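Long-range contacts in 2-keto-3-deoxy-D-arabinonate dehydratase (PDB 2Q1A), which catalyses the dehydration of 2-dehydro-3-deoxy-D-arabinonate to 2,5-dioxopentanoate, with magnesium or calcium as cofactor, in a pathway of pentose oxidation: residues W77-S82 with P113-K118; W139-P144 with S166-E171; E145-L150 with I251-T256; M162-A167 with Q180-A185. One frame throughout, in Å; residues are numbered along the deposited sequence.

How the contacts relate
The example shows how one buried metal site is assembled from segments scattered along a chain. From the N terminus, contact 1 comes first: strand 76-80 is paired with strand 114-119 and the intervening loop is closed before any other contact opens. Contact 2 follows, running from 139-144 on strand 140-150 to 166-171. Contact 4, from 162-167 to 180-185, shares Ser166 and Ala167 with it and adds helix 178-182. Contact 3 opens at 145-150 and closes last, at 251-256, in the widest loop; it crosses contact 2 and encloses contact 4. Strand 250-253 also lies beside strand 76-80, joining contact 1 to the rest. All four reach the bound 2-ketobutyrate.

Contact 1: residues W77-S82 with P113-K118; sequences WGSGIS and PEIFFK. With 2KT (2-ketobutyric acid), chain C.
Over one face of the Trp77 indole stands the edge of Phe117 in a T-shaped stack, the planes 88° apart and CD2 of Phe117 3.7 Å from CE2 of Trp77. The second flat group, the Phe116 ring, has CA of Gly78 over one face, a CH-pi contact of 3.9 Å from that CA to the ring centroid, with N of Gly80 near its plane at the edge. Both belong to an antiparallel strand pair of the FAH-family fold, in which Trp77, Ser79, Ile115 and Phe117 share one face and Glu114 and Phe116 lie on the other. The pair illustrates how glycines admit large neighbours. A CB on Gly78 would collide with CZ of Phe116, and one on Gly80 with OE1 of Glu114, which lies 3.3 Å from CA of Gly80. The Phe116 ring is laid across Gly78 by its first torsion, which sets CG between the backbone N and the carbonyl carbon (chi1 59°). The backbones of these two residues exchange hydrogen bonds, Gly78 N to Phe116 O at 2.9 Å and Phe116 N to Gly78 O at 3.0 Å. Were Trp77 an alanine, the edge of Phe117 would probably lose the face it meets and CG2 of Ile115 its contact with the indole, opening a gap where the indole now lies. Phe117 also stacks on Phe117 of the second subunit. Past the last glycine, the N-H of Ile81 meets the ligand carboxylate at OXT, 2.8 Å from N and almost straight at 174°.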
# COMPACT_ATOMS: atom_id res chain seq x y z
N TRP A 77 -22.92 -16.43 4.38
CA TRP A 77 -23.55 -17.73 4.20
C TRP A 77 -24.93 -17.78 4.84
O TRP A 77 -25.19 -17.10 5.85
CB TRP A 77 -22.70 -18.86 4.79
CG TRP A 77 -21.36 -19.07 4.14
CD1 TRP A 77 -20.26 -18.27 4.24
CD2 TRP A 77 -20.96 -20.20 3.35
NE1 TRP A 77 -19.21 -18.81 3.55
CE2 TRP A 77 -19.60 -19.99 2.99
CE3 TRP A 77 -21.60 -21.36 2.90
CZ2 TRP A 77 -18.89 -20.90 2.20
CZ3 TRP A 77 -20.89 -22.26 2.11
CH2 TRP A 77 -19.55 -22.02 1.78
N GLY A 78 -25.80 -18.60 4.26
CA GLY A 78 -27.14 -18.79 4.77
C GLY A 78 -27.42 -20.18 5.29
O GLY A 78 -26.76 -21.16 4.91
N SER A 79 -28.39 -20.27 6.19
CA SER A 79 -28.88 -21.54 6.68
C SER A 79 -30.34 -21.65 6.29
O SER A 79 -31.05 -20.64 6.21
CB SER A 79 -28.74 -21.59 8.19
OG SER A 79 -28.53 -22.91 8.63
N GLY A 80 -30.80 -22.87 6.02
CA GLY A 80 -32.16 -23.06 5.54
C GLY A 80 -33.02 -23.96 6.40
O GLY A 80 -32.52 -24.90 7.02
N ILE A 81 -34.32 -23.65 6.44
CA ILE A 81 -35.34 -24.48 7.09
C ILE A 81 -35.03 -24.75 8.57
O ILE A 81 -34.88 -25.90 9.00
CB ILE A 81 -35.61 -25.81 6.30
CG1 ILE A 81 -35.59 -25.58 4.77
CG2 ILE A 81 -36.91 -26.48 6.74
CD1 ILE A 81 -36.64 -24.61 4.25
N SER A 82 -34.94 -23.68 9.36
CA SER A 82 -34.57 -23.77 10.77
C SER A 82 -35.74 -23.50 11.73
O SER A 82 -35.55 -23.42 12.95
CB SER A 82 -33.38 -22.85 11.07
OG SER A 82 -33.67 -21.51 10.71
N PRO A 113 -27.99 -30.01 8.60
CA PRO A 113 -28.79 -28.84 8.21
C PRO A 113 -28.41 -28.34 6.82
O PRO A 113 -27.38 -28.74 6.26
CB PRO A 113 -28.40 -27.80 9.25
CG PRO A 113 -27.00 -28.14 9.61
CD PRO A 113 -26.94 -29.65 9.57
N GLU A 114 -29.25 -27.47 6.26
CA GLU A 114 -28.95 -26.83 4.99
C GLU A 114 -28.05 -25.62 5.23
O GLU A 114 -28.30 -24.81 6.13
CB GLU A 114 -30.23 -26.41 4.27
CG GLU A 114 -30.01 -25.97 2.83
CD GLU A 114 -31.17 -25.17 2.26
OE1 GLU A 114 -32.23 -25.11 2.92
OE2 GLU A 114 -31.01 -24.60 1.16
N ILE A 115 -26.99 -25.53 4.43
CA ILE A 115 -26.06 -24.41 4.43
C ILE A 115 -25.75 -24.10 2.97
O ILE A 115 -25.41 -25.01 2.20
CB ILE A 115 -24.74 -24.76 5.18
CG1 ILE A 115 -25.00 -25.26 6.61
CG2 ILE A 115 -23.74 -23.59 5.14
CD1 ILE A 115 -25.32 -24.19 7.64
N PHE A 116 -25.87 -22.83 2.59
CA PHE A 116 -25.57 -22.39 1.22
C PHE A 116 -24.76 -21.10 1.22
O PHE A 116 -24.72 -20.38 2.22
CB PHE A 116 -26.87 -22.22 0.41
CG PHE A 116 -27.83 -21.21 0.99
CD1 PHE A 116 -27.83 -19.89 0.55
CD2 PHE A 116 -28.73 -21.58 1.99
CE1 PHE A 116 -28.70 -18.95 1.09
CE2 PHE A 116 -29.61 -20.65 2.55
CZ PHE A 116 -29.60 -19.32 2.09
N PHE A 117 -24.09 -20.83 0.10
CA PHE A 117 -23.36 -19.57 -0.07
C PHE A 117 -24.32 -18.47 -0.49
O PHE A 117 -25.08 -18.64 -1.46
CB PHE A 117 -22.22 -19.71 -1.09
CG PHE A 117 -21.35 -18.49 -1.19
CD1 PHE A 117 -21.48 -17.60 -2.26
CD2 PHE A 117 -20.40 -18.21 -0.21
CE1 PHE A 117 -20.67 -16.47 -2.36
CE2 PHE A 117 -19.59 -17.07 -0.30
CZ PHE A 117 -19.73 -16.20 -1.37
N LYS A 118 -24.29 -17.35 0.22
CA LYS A 118 -25.26 -16.28 0.01
C LYS A 118 -24.74 -15.09 -0.81
O LYS A 118 -25.37 -14.72 -1.81
CB LYS A 118 -25.85 -15.80 1.34
CG LYS A 118 -26.82 -14.62 1.23
CD LYS A 118 -28.01 -14.93 0.33
CE LYS A 118 -28.73 -13.65 -0.07
NZ LYS A 118 -29.91 -13.92 -0.94
C4 2KT C . -33.75 -21.57 1.77
C3 2KT C . -34.17 -21.56 2.99
C2 2KT C . -34.03 -20.45 3.58
O3 2KT C . -33.43 -19.51 3.05
C 2KT C . -34.53 -20.28 4.81
OXT 2KT C . -35.14 -21.21 5.38
O 2KT C . -34.39 -19.17 5.38

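Contact 2: residues W139-P144 with S166-E171; sequences WTLPEP and SARDLE. With MG (magnesium ion), chain B; 2KT (2-ketobutyric acid), chain C.
The carbonyl oxygen of Ser166 is gripped by several donors: Leu141 N at 3.0 Å, the N-H of Arg168 in a weak bond that closes an inverse gamma turn centred on Ala167, and a CA-H contact from Thr140. Ser166 N returns a bond to Leu141 O, completing an antiparallel hydrogen-bonded pair. Where the chain then enters its helix, Asp169 N reaches Trp139 O in the carbonyl plane, on a lone pair, at 3.3 Å. CB of Arg168 sits over one face of the indole, 3.7 Å from the centroid of the six-membered ring of Trp139. The two side chains run side by side, and the guanidinium is inclined 39° to the ring. Bends at chi2 and chi3 (-68° and -49°) turn the arginine chain; a water links NH1 of Arg168 to OE1 of Glu143, and NE of Arg168 makes a salt bridge to OE1 of Glu171. OE2 of Glu143 binds the magnesium ion at 2.1 Å and Arg89 makes a salt bridge to OE1, so both oxygens are held. With an alanine in place of Trp139, CB of Arg168 would lose the ring face it lies on and the arginine chain would probably be less firmly placed. The contact joins strands 140-150 and 156-167 at the open end of their hairpin, away from its turn, where the second strand runs into helix 168-173 and helix 178-182 packs against Ala167.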
# COMPACT_ATOMS: atom_id res chain seq x y z
N TRP A 139 -41.60 -13.45 -8.80
CA TRP A 139 -41.98 -13.64 -7.39
C TRP A 139 -40.78 -13.66 -6.44
O TRP A 139 -40.21 -14.72 -6.14
CB TRP A 139 -42.85 -14.91 -7.25
CG TRP A 139 -43.31 -15.22 -5.85
CD1 TRP A 139 -43.77 -14.33 -4.92
CD2 TRP A 139 -43.37 -16.52 -5.24
NE1 TRP A 139 -44.10 -15.00 -3.76
CE2 TRP A 139 -43.87 -16.34 -3.93
CE3 TRP A 139 -43.05 -17.81 -5.68
CZ2 TRP A 139 -44.06 -17.40 -3.05
CZ3 TRP A 139 -43.25 -18.88 -4.80
CH2 TRP A 139 -43.74 -18.66 -3.49
N THR A 140 -40.41 -12.48 -5.95
CA THR A 140 -39.28 -12.32 -5.04
C THR A 140 -39.76 -11.85 -3.67
O THR A 140 -40.55 -10.91 -3.57
CB THR A 140 -38.22 -11.33 -5.63
OG1 THR A 140 -37.66 -11.88 -6.83
CG2 THR A 140 -37.11 -11.05 -4.63
N LEU A 141 -39.29 -12.53 -2.62
CA LEU A 141 -39.69 -12.23 -1.25
C LEU A 141 -38.50 -11.91 -0.35
O LEU A 141 -37.44 -12.51 -0.49
CB LEU A 141 -40.46 -13.42 -0.65
CG LEU A 141 -41.87 -13.75 -1.15
CD1 LEU A 141 -42.43 -14.96 -0.40
CD2 LEU A 141 -42.82 -12.55 -1.04
N PRO A 142 -38.67 -10.95 0.58
CA PRO A 142 -37.61 -10.73 1.55
C PRO A 142 -37.69 -11.76 2.67
O PRO A 142 -38.79 -12.14 3.07
CB PRO A 142 -37.91 -9.33 2.08
CG PRO A 142 -39.40 -9.18 1.94
CD PRO A 142 -39.82 -10.03 0.78
N GLU A 143 -36.54 -12.21 3.16
CA GLU A 143 -36.53 -13.15 4.28
C GLU A 143 -35.89 -12.52 5.52
O GLU A 143 -34.67 -12.36 5.59
CB GLU A 143 -35.85 -14.46 3.87
CG GLU A 143 -36.60 -15.24 2.77
CD GLU A 143 -36.01 -16.63 2.49
OE1 GLU A 143 -36.54 -17.33 1.59
OE2 GLU A 143 -35.03 -17.02 3.17
N PRO A 144 -36.72 -12.13 6.50
CA PRO A 144 -36.22 -11.51 7.73
C PRO A 144 -35.52 -12.54 8.59
O PRO A 144 -36.13 -13.53 8.99
CB PRO A 144 -37.50 -11.00 8.42
CG PRO A 144 -38.60 -11.84 7.88
CD PRO A 144 -38.19 -12.25 6.49
N SER A 166 -34.81 -13.45 -1.83
CA SER A 166 -34.91 -14.70 -2.60
C SER A 166 -35.90 -14.64 -3.78
O SER A 166 -37.08 -14.34 -3.59
CB SER A 166 -35.30 -15.87 -1.68
OG SER A 166 -34.58 -15.84 -0.45
N ALA A 167 -35.41 -14.94 -4.99
CA ALA A 167 -36.28 -15.16 -6.16
C ALA A 167 -36.99 -16.51 -6.02
O ALA A 167 -36.61 -17.51 -6.65
CB ALA A 167 -35.48 -15.10 -7.46
N ARG A 168 -38.04 -16.53 -5.20
CA ARG A 168 -38.78 -17.74 -4.85
C ARG A 168 -39.35 -18.52 -6.04
O ARG A 168 -39.44 -19.75 -6.00
CB ARG A 168 -39.89 -17.40 -3.85
CG ARG A 168 -39.37 -16.93 -2.48
CD ARG A 168 -38.67 -18.05 -1.73
NE ARG A 168 -39.47 -19.26 -1.72
CZ ARG A 168 -40.38 -19.56 -0.80
NH1 ARG A 168 -40.59 -18.74 0.22
NH2 ARG A 168 -41.08 -20.68 -0.90
N ASP A 169 -39.74 -17.82 -7.10
CA ASP A 169 -40.28 -18.50 -8.28
C ASP A 169 -39.25 -19.39 -8.96
O ASP A 169 -39.59 -20.49 -9.40
CB ASP A 169 -40.92 -17.52 -9.28
CG ASP A 169 -39.95 -16.49 -9.80
OD1 ASP A 169 -39.19 -15.91 -8.99
OD2 ASP A 169 -39.96 -16.24 -11.04
N LEU A 170 -38.00 -18.91 -9.02
CA LEU A 170 -36.91 -19.67 -9.65
C LEU A 170 -36.55 -20.93 -8.85
O LEU A 170 -36.34 -22.00 -9.42
CB LEU A 170 -35.68 -18.78 -9.85
CG LEU A 170 -35.77 -17.57 -10.79
CD1 LEU A 170 -34.39 -16.98 -11.00
CD2 LEU A 170 -36.42 -17.92 -12.14
N GLU A 171 -36.49 -20.79 -7.53
CA GLU A 171 -36.27 -21.92 -6.64
C GLU A 171 -37.35 -22.99 -6.82
O GLU A 171 -37.06 -24.18 -6.82
CB GLU A 171 -36.23 -21.44 -5.19
CG GLU A 171 -36.32 -22.56 -4.15
CD GLU A 171 -36.43 -22.03 -2.73
OE1 GLU A 171 -36.36 -20.79 -2.54
OE2 GLU A 171 -36.59 -22.85 -1.80
MG MG B . -33.24 -17.54 4.03
C4 2KT C . -33.75 -21.57 1.77
C3 2KT C . -34.17 -21.56 2.99
C2 2KT C . -34.03 -20.45 3.58
O3 2KT C . -33.43 -19.51 3.05
C 2KT C . -34.53 -20.28 4.81
OXT 2KT C . -35.14 -21.21 5.38
O 2KT C . -34.39 -19.17 5.38
O HOH W 1 -39.57 -16.55 1.33
O HOH W 2 -31.52 -18.20 5.24

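Contact 3: residues E145-L150 with I251-T256; sequences ELAVVL and ILTTGT. With MG (magnesium ion), chain B; 2KT (2-ketobutyric acid), chain C.
The tightest part of this contact is the grip on Glu145 OE2, which accepts from Thr253 OG1 at 2.6 Å and Gly255 N at 2.8 Å. The donors come from opposite faces of the carboxylate plane, so the group is clamped between them and OE1 is presented to the magnesium ion at 2.0 Å. In Glu145 CG lies anti to the carbonyl carbon (chi1 -54°), and the chain then extends straight to the metal. Close by, Leu146 O takes two bonds from a single residue, Thr254, through N and OG1, the hydroxyl at 2.7 Å. These bonds accompany the antiparallel pairing of strands 140-150 and 250-253 in the FAH-family fold, and Thr256 N turns to the ligand oxygen O. Farther along the pair, Val148 and Leu252 exchange backbone bonds, and their side chains lie alongside each other. Packing is slacker at that end: CG2 of Val149 and CG1 of Ile251 stand 4.0 Å apart, as do CD1 of Leu150 and CB of Leu252. At the metal end a buried water accepts from Leu146 N and donates to Thr254 OG1 and Gly255 O, bridging Leu146 N and Gly255 O, which are not bonded directly.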
# COMPACT_ATOMS: atom_id res chain seq x y z
N GLU A 145 -34.24 -12.30 8.87
CA GLU A 145 -33.43 -13.29 9.58
C GLU A 145 -32.49 -12.66 10.59
O GLU A 145 -31.98 -11.55 10.38
CB GLU A 145 -32.62 -14.12 8.57
CG GLU A 145 -33.46 -14.77 7.48
CD GLU A 145 -32.70 -15.80 6.65
OE1 GLU A 145 -33.26 -16.25 5.62
OE2 GLU A 145 -31.56 -16.18 7.03
N LEU A 146 -32.26 -13.35 11.70
CA LEU A 146 -31.19 -13.01 12.62
C LEU A 146 -29.88 -13.57 12.05
O LEU A 146 -29.82 -14.72 11.59
CB LEU A 146 -31.45 -13.59 14.01
CG LEU A 146 -30.36 -13.43 15.07
CD1 LEU A 146 -30.25 -11.99 15.54
CD2 LEU A 146 -30.63 -14.36 16.26
N ALA A 147 -28.83 -12.75 12.08
CA ALA A 147 -27.55 -13.13 11.53
C ALA A 147 -26.42 -12.89 12.52
O ALA A 147 -26.42 -11.90 13.26
CB ALA A 147 -27.29 -12.40 10.24
N VAL A 148 -25.46 -13.81 12.54
CA VAL A 148 -24.29 -13.67 13.41
C VAL A 148 -23.06 -13.23 12.62
O VAL A 148 -22.87 -13.63 11.47
CB VAL A 148 -23.98 -14.96 14.21
CG1 VAL A 148 -24.97 -15.16 15.34
CG2 VAL A 148 -23.94 -16.20 13.29
N VAL A 149 -22.23 -12.40 13.25
CA VAL A 149 -20.89 -12.12 12.74
C VAL A 149 -19.92 -13.07 13.45
O VAL A 149 -19.96 -13.20 14.68
CB VAL A 149 -20.47 -10.64 12.94
CG1 VAL A 149 -19.12 -10.37 12.30
CG2 VAL A 149 -21.51 -9.70 12.35
N LEU A 150 -19.06 -13.73 12.68
CA LEU A 150 -18.14 -14.75 13.21
C LEU A 150 -16.66 -14.41 12.99
O LEU A 150 -16.31 -13.69 12.05
CB LEU A 150 -18.44 -16.11 12.57
CG LEU A 150 -19.91 -16.56 12.57
CD1 LEU A 150 -20.14 -17.70 11.59
CD2 LEU A 150 -20.35 -16.95 13.98
N ILE A 251 -20.36 -13.51 7.87
CA ILE A 251 -21.70 -13.47 8.41
C ILE A 251 -22.46 -14.74 8.05
O ILE A 251 -22.48 -15.16 6.88
CB ILE A 251 -22.50 -12.22 7.95
CG1 ILE A 251 -21.93 -10.95 8.59
CG2 ILE A 251 -23.97 -12.36 8.30
CD1 ILE A 251 -22.63 -9.66 8.16
N LEU A 252 -23.08 -15.35 9.06
CA LEU A 252 -24.03 -16.43 8.88
C LEU A 252 -25.45 -15.94 9.20
O LEU A 252 -25.72 -15.45 10.30
CB LEU A 252 -23.68 -17.63 9.76
CG LEU A 252 -24.65 -18.83 9.77
CD1 LEU A 252 -24.85 -19.42 8.38
CD2 LEU A 252 -24.18 -19.90 10.74
N THR A 253 -26.34 -16.08 8.22
CA THR A 253 -27.75 -15.77 8.43
C THR A 253 -28.56 -17.05 8.71
O THR A 253 -28.48 -18.02 7.96
CB THR A 253 -28.34 -14.90 7.29
OG1 THR A 253 -29.66 -14.48 7.64
CG2 THR A 253 -28.37 -15.63 5.95
N THR A 254 -29.31 -17.02 9.81
CA THR A 254 -29.81 -18.25 10.45
C THR A 254 -31.15 -18.84 9.98
O THR A 254 -31.67 -19.77 10.60
CB THR A 254 -29.83 -18.09 11.99
OG1 THR A 254 -30.79 -17.09 12.35
CG2 THR A 254 -28.46 -17.69 12.51
N GLY A 255 -31.71 -18.32 8.89
CA GLY A 255 -32.99 -18.83 8.36
C GLY A 255 -34.20 -18.01 8.78
O GLY A 255 -34.20 -17.38 9.85
N THR A 256 -35.24 -18.01 7.95
CA THR A 256 -36.45 -17.21 8.21
C THR A 256 -37.66 -18.02 8.68
O THR A 256 -37.77 -19.22 8.42
CB THR A 256 -36.86 -16.37 6.97
OG1 THR A 256 -37.79 -15.36 7.38
CG2 THR A 256 -37.50 -17.24 5.88
MG MG B . -33.24 -17.54 4.03
C4 2KT C . -33.75 -21.57 1.77
C3 2KT C . -34.17 -21.56 2.99
C2 2KT C . -34.03 -20.45 3.58
O3 2KT C . -33.43 -19.51 3.05
C 2KT C . -34.53 -20.28 4.81
OXT 2KT C . -35.14 -21.21 5.38
O 2KT C . -34.39 -19.17 5.38
O HOH W 2 -31.52 -18.20 5.24
O HOH W 3 -33.31 -16.30 11.97

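Contact 4: residues M162-A167 with Q180-A185; sequences MDDVSA and QSKIYA. With MG (magnesium ion), chain B; 2KT (2-ketobutyric acid), chain C.
Charge comes first: Lys182 and Asp164 form a salt bridge, NZ of Lys182 lying 3.2 Å from OD1 of Asp164 and closer still to OD2, though the modelled separation to OD2 is doubtfully short. The side chains cross at about a right angle. Asp164 has its CG anti to the backbone N (chi1 172°), a turn that carries OD2 to the magnesium ion, while OD1 has a second cation in Lys118. The lysine arrives by a bend at chi2 (-91°) and an otherwise extended tail.

Among the hydrogen bonds, NZ of Lys182 donates to Ser166 OG at 2.9 Å and, over the same distance, to the keto oxygen O3 of the bound 2-ketobutyrate. The serine hydroxyl in turn donates a hydrogen bond to Asp164 O, 2.8 Å from OG, from above the carbonyl plane. Ser166, which touches neither ion nor ligand, is placed as a second-shell residue and is likely to limit the swing of the lysine. Together these residues form one wall of the FAH-family metal and substrate site, where Glu143 and Glu145 supply the other carboxylates and the ligand chelates the ion through O3 and O. Backbone joins backbone at Ala167 N, which meets Ser181 O in plane, on a lone pair, at 2.9 Å and pins the end of helix 178-182 to the strand.

Apolar contact is slighter. CB of Ala167 faces CB of Ser181 at 4.0 Å, and CG1 of Val165 lies 4.4 Å from CZ of Tyr184. The tyrosine hydroxyl is hydrogen-bonded to Ala132 O.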
# COMPACT_ATOMS: atom_id res chain seq x y z
N MET A 162 -30.53 -9.43 8.97
CA MET A 162 -30.28 -9.66 7.55
C MET A 162 -31.57 -9.94 6.78
O MET A 162 -32.51 -10.55 7.29
CB MET A 162 -29.27 -10.80 7.31
CG MET A 162 -28.82 -10.94 5.85
SD MET A 162 -27.29 -11.87 5.58
CE MET A 162 -26.05 -10.63 5.93
N ASP A 163 -31.56 -9.48 5.53
CA ASP A 163 -32.60 -9.78 4.58
C ASP A 163 -32.04 -10.73 3.51
O ASP A 163 -31.32 -10.32 2.61
CB ASP A 163 -33.09 -8.47 3.96
CG ASP A 163 -34.30 -8.65 3.07
OD1 ASP A 163 -34.65 -9.80 2.75
OD2 ASP A 163 -34.89 -7.61 2.69
N ASP A 164 -32.39 -12.01 3.62
CA ASP A 164 -32.04 -13.00 2.60
C ASP A 164 -33.02 -12.90 1.41
O ASP A 164 -33.96 -13.69 1.27
CB ASP A 164 -31.98 -14.41 3.22
CG ASP A 164 -31.80 -15.53 2.19
OD1 ASP A 164 -31.27 -15.29 1.09
OD2 ASP A 164 -32.20 -16.67 2.49
N VAL A 165 -32.77 -11.92 0.55
CA VAL A 165 -33.63 -11.68 -0.61
C VAL A 165 -33.63 -12.90 -1.55
O VAL A 165 -32.57 -13.35 -1.99
CB VAL A 165 -33.22 -10.38 -1.36
CG1 VAL A 165 -34.24 -10.00 -2.41
CG2 VAL A 165 -33.04 -9.23 -0.37
N SER A 166 -34.81 -13.45 -1.83
CA SER A 166 -34.91 -14.70 -2.60
C SER A 166 -35.90 -14.64 -3.78
O SER A 166 -37.08 -14.34 -3.59
CB SER A 166 -35.30 -15.87 -1.68
OG SER A 166 -34.58 -15.84 -0.45
N ALA A 167 -35.41 -14.94 -4.99
CA ALA A 167 -36.28 -15.16 -6.16
C ALA A 167 -36.99 -16.51 -6.02
O ALA A 167 -36.61 -17.51 -6.65
CB ALA A 167 -35.48 -15.10 -7.46
N GLN A 180 -28.91 -19.19 -8.37
CA GLN A 180 -29.36 -18.05 -9.19
C GLN A 180 -30.44 -17.24 -8.47
O GLN A 180 -30.52 -16.02 -8.63
CB GLN A 180 -29.91 -18.53 -10.53
CG GLN A 180 -28.92 -19.25 -11.41
CD GLN A 180 -29.50 -19.57 -12.78
OE1 GLN A 180 -29.91 -18.68 -13.52
NE2 GLN A 180 -29.53 -20.86 -13.12
N SER A 181 -31.24 -17.93 -7.67
CA SER A 181 -32.33 -17.31 -6.93
C SER A 181 -31.83 -16.51 -5.73
O SER A 181 -32.56 -15.65 -5.22
CB SER A 181 -33.33 -18.37 -6.46
OG SER A 181 -32.96 -18.92 -5.20
N LYS A 182 -30.60 -16.79 -5.30
CA LYS A 182 -30.06 -16.27 -4.03
C LYS A 182 -28.89 -15.28 -4.15
O LYS A 182 -28.69 -14.46 -3.26
CB LYS A 182 -29.65 -17.44 -3.12
CG LYS A 182 -30.81 -18.26 -2.55
CD LYS A 182 -31.27 -17.73 -1.21
CE LYS A 182 -32.48 -18.50 -0.71
NZ LYS A 182 -32.95 -18.02 0.64
N ILE A 183 -28.14 -15.36 -5.25
CA ILE A 183 -26.84 -14.67 -5.38
C ILE A 183 -26.83 -13.76 -6.60
O ILE A 183 -26.81 -14.23 -7.74
CB ILE A 183 -25.64 -15.68 -5.53
CG1 ILE A 183 -25.70 -16.80 -4.47
CG2 ILE A 183 -24.30 -14.95 -5.45
CD1 ILE A 183 -24.84 -18.02 -4.81
N TYR A 184 -26.82 -12.45 -6.34
CA TYR A 184 -26.85 -11.43 -7.38
C TYR A 184 -26.69 -10.04 -6.75
O TYR A 184 -26.73 -9.91 -5.52
CB TYR A 184 -28.15 -11.51 -8.20
CG TYR A 184 -29.43 -11.36 -7.39
CD1 TYR A 184 -30.06 -10.12 -7.28
CD2 TYR A 184 -30.03 -12.46 -6.77
CE1 TYR A 184 -31.25 -9.97 -6.55
CE2 TYR A 184 -31.22 -12.33 -6.04
CZ TYR A 184 -31.82 -11.07 -5.93
OH TYR A 184 -32.99 -10.90 -5.22
N ALA A 185 -26.50 -9.02 -7.58
CA ALA A 185 -26.38 -7.64 -7.09
C ALA A 185 -27.61 -7.21 -6.30
O ALA A 185 -28.72 -7.14 -6.83
CB ALA A 185 -26.10 -6.68 -8.25
MG MG B . -33.24 -17.54 4.03
C4 2KT C . -33.75 -21.57 1.77
C3 2KT C . -34.17 -21.56 2.99
C2 2KT C . -34.03 -20.45 3.58
O3 2KT C . -33.43 -19.51 3.05
C 2KT C . -34.53 -20.28 4.81
OXT 2KT C . -35.14 -21.21 5.38
O 2KT C . -34.39 -19.17 5.38
O HOH W 2 -31.52 -18.20 5.24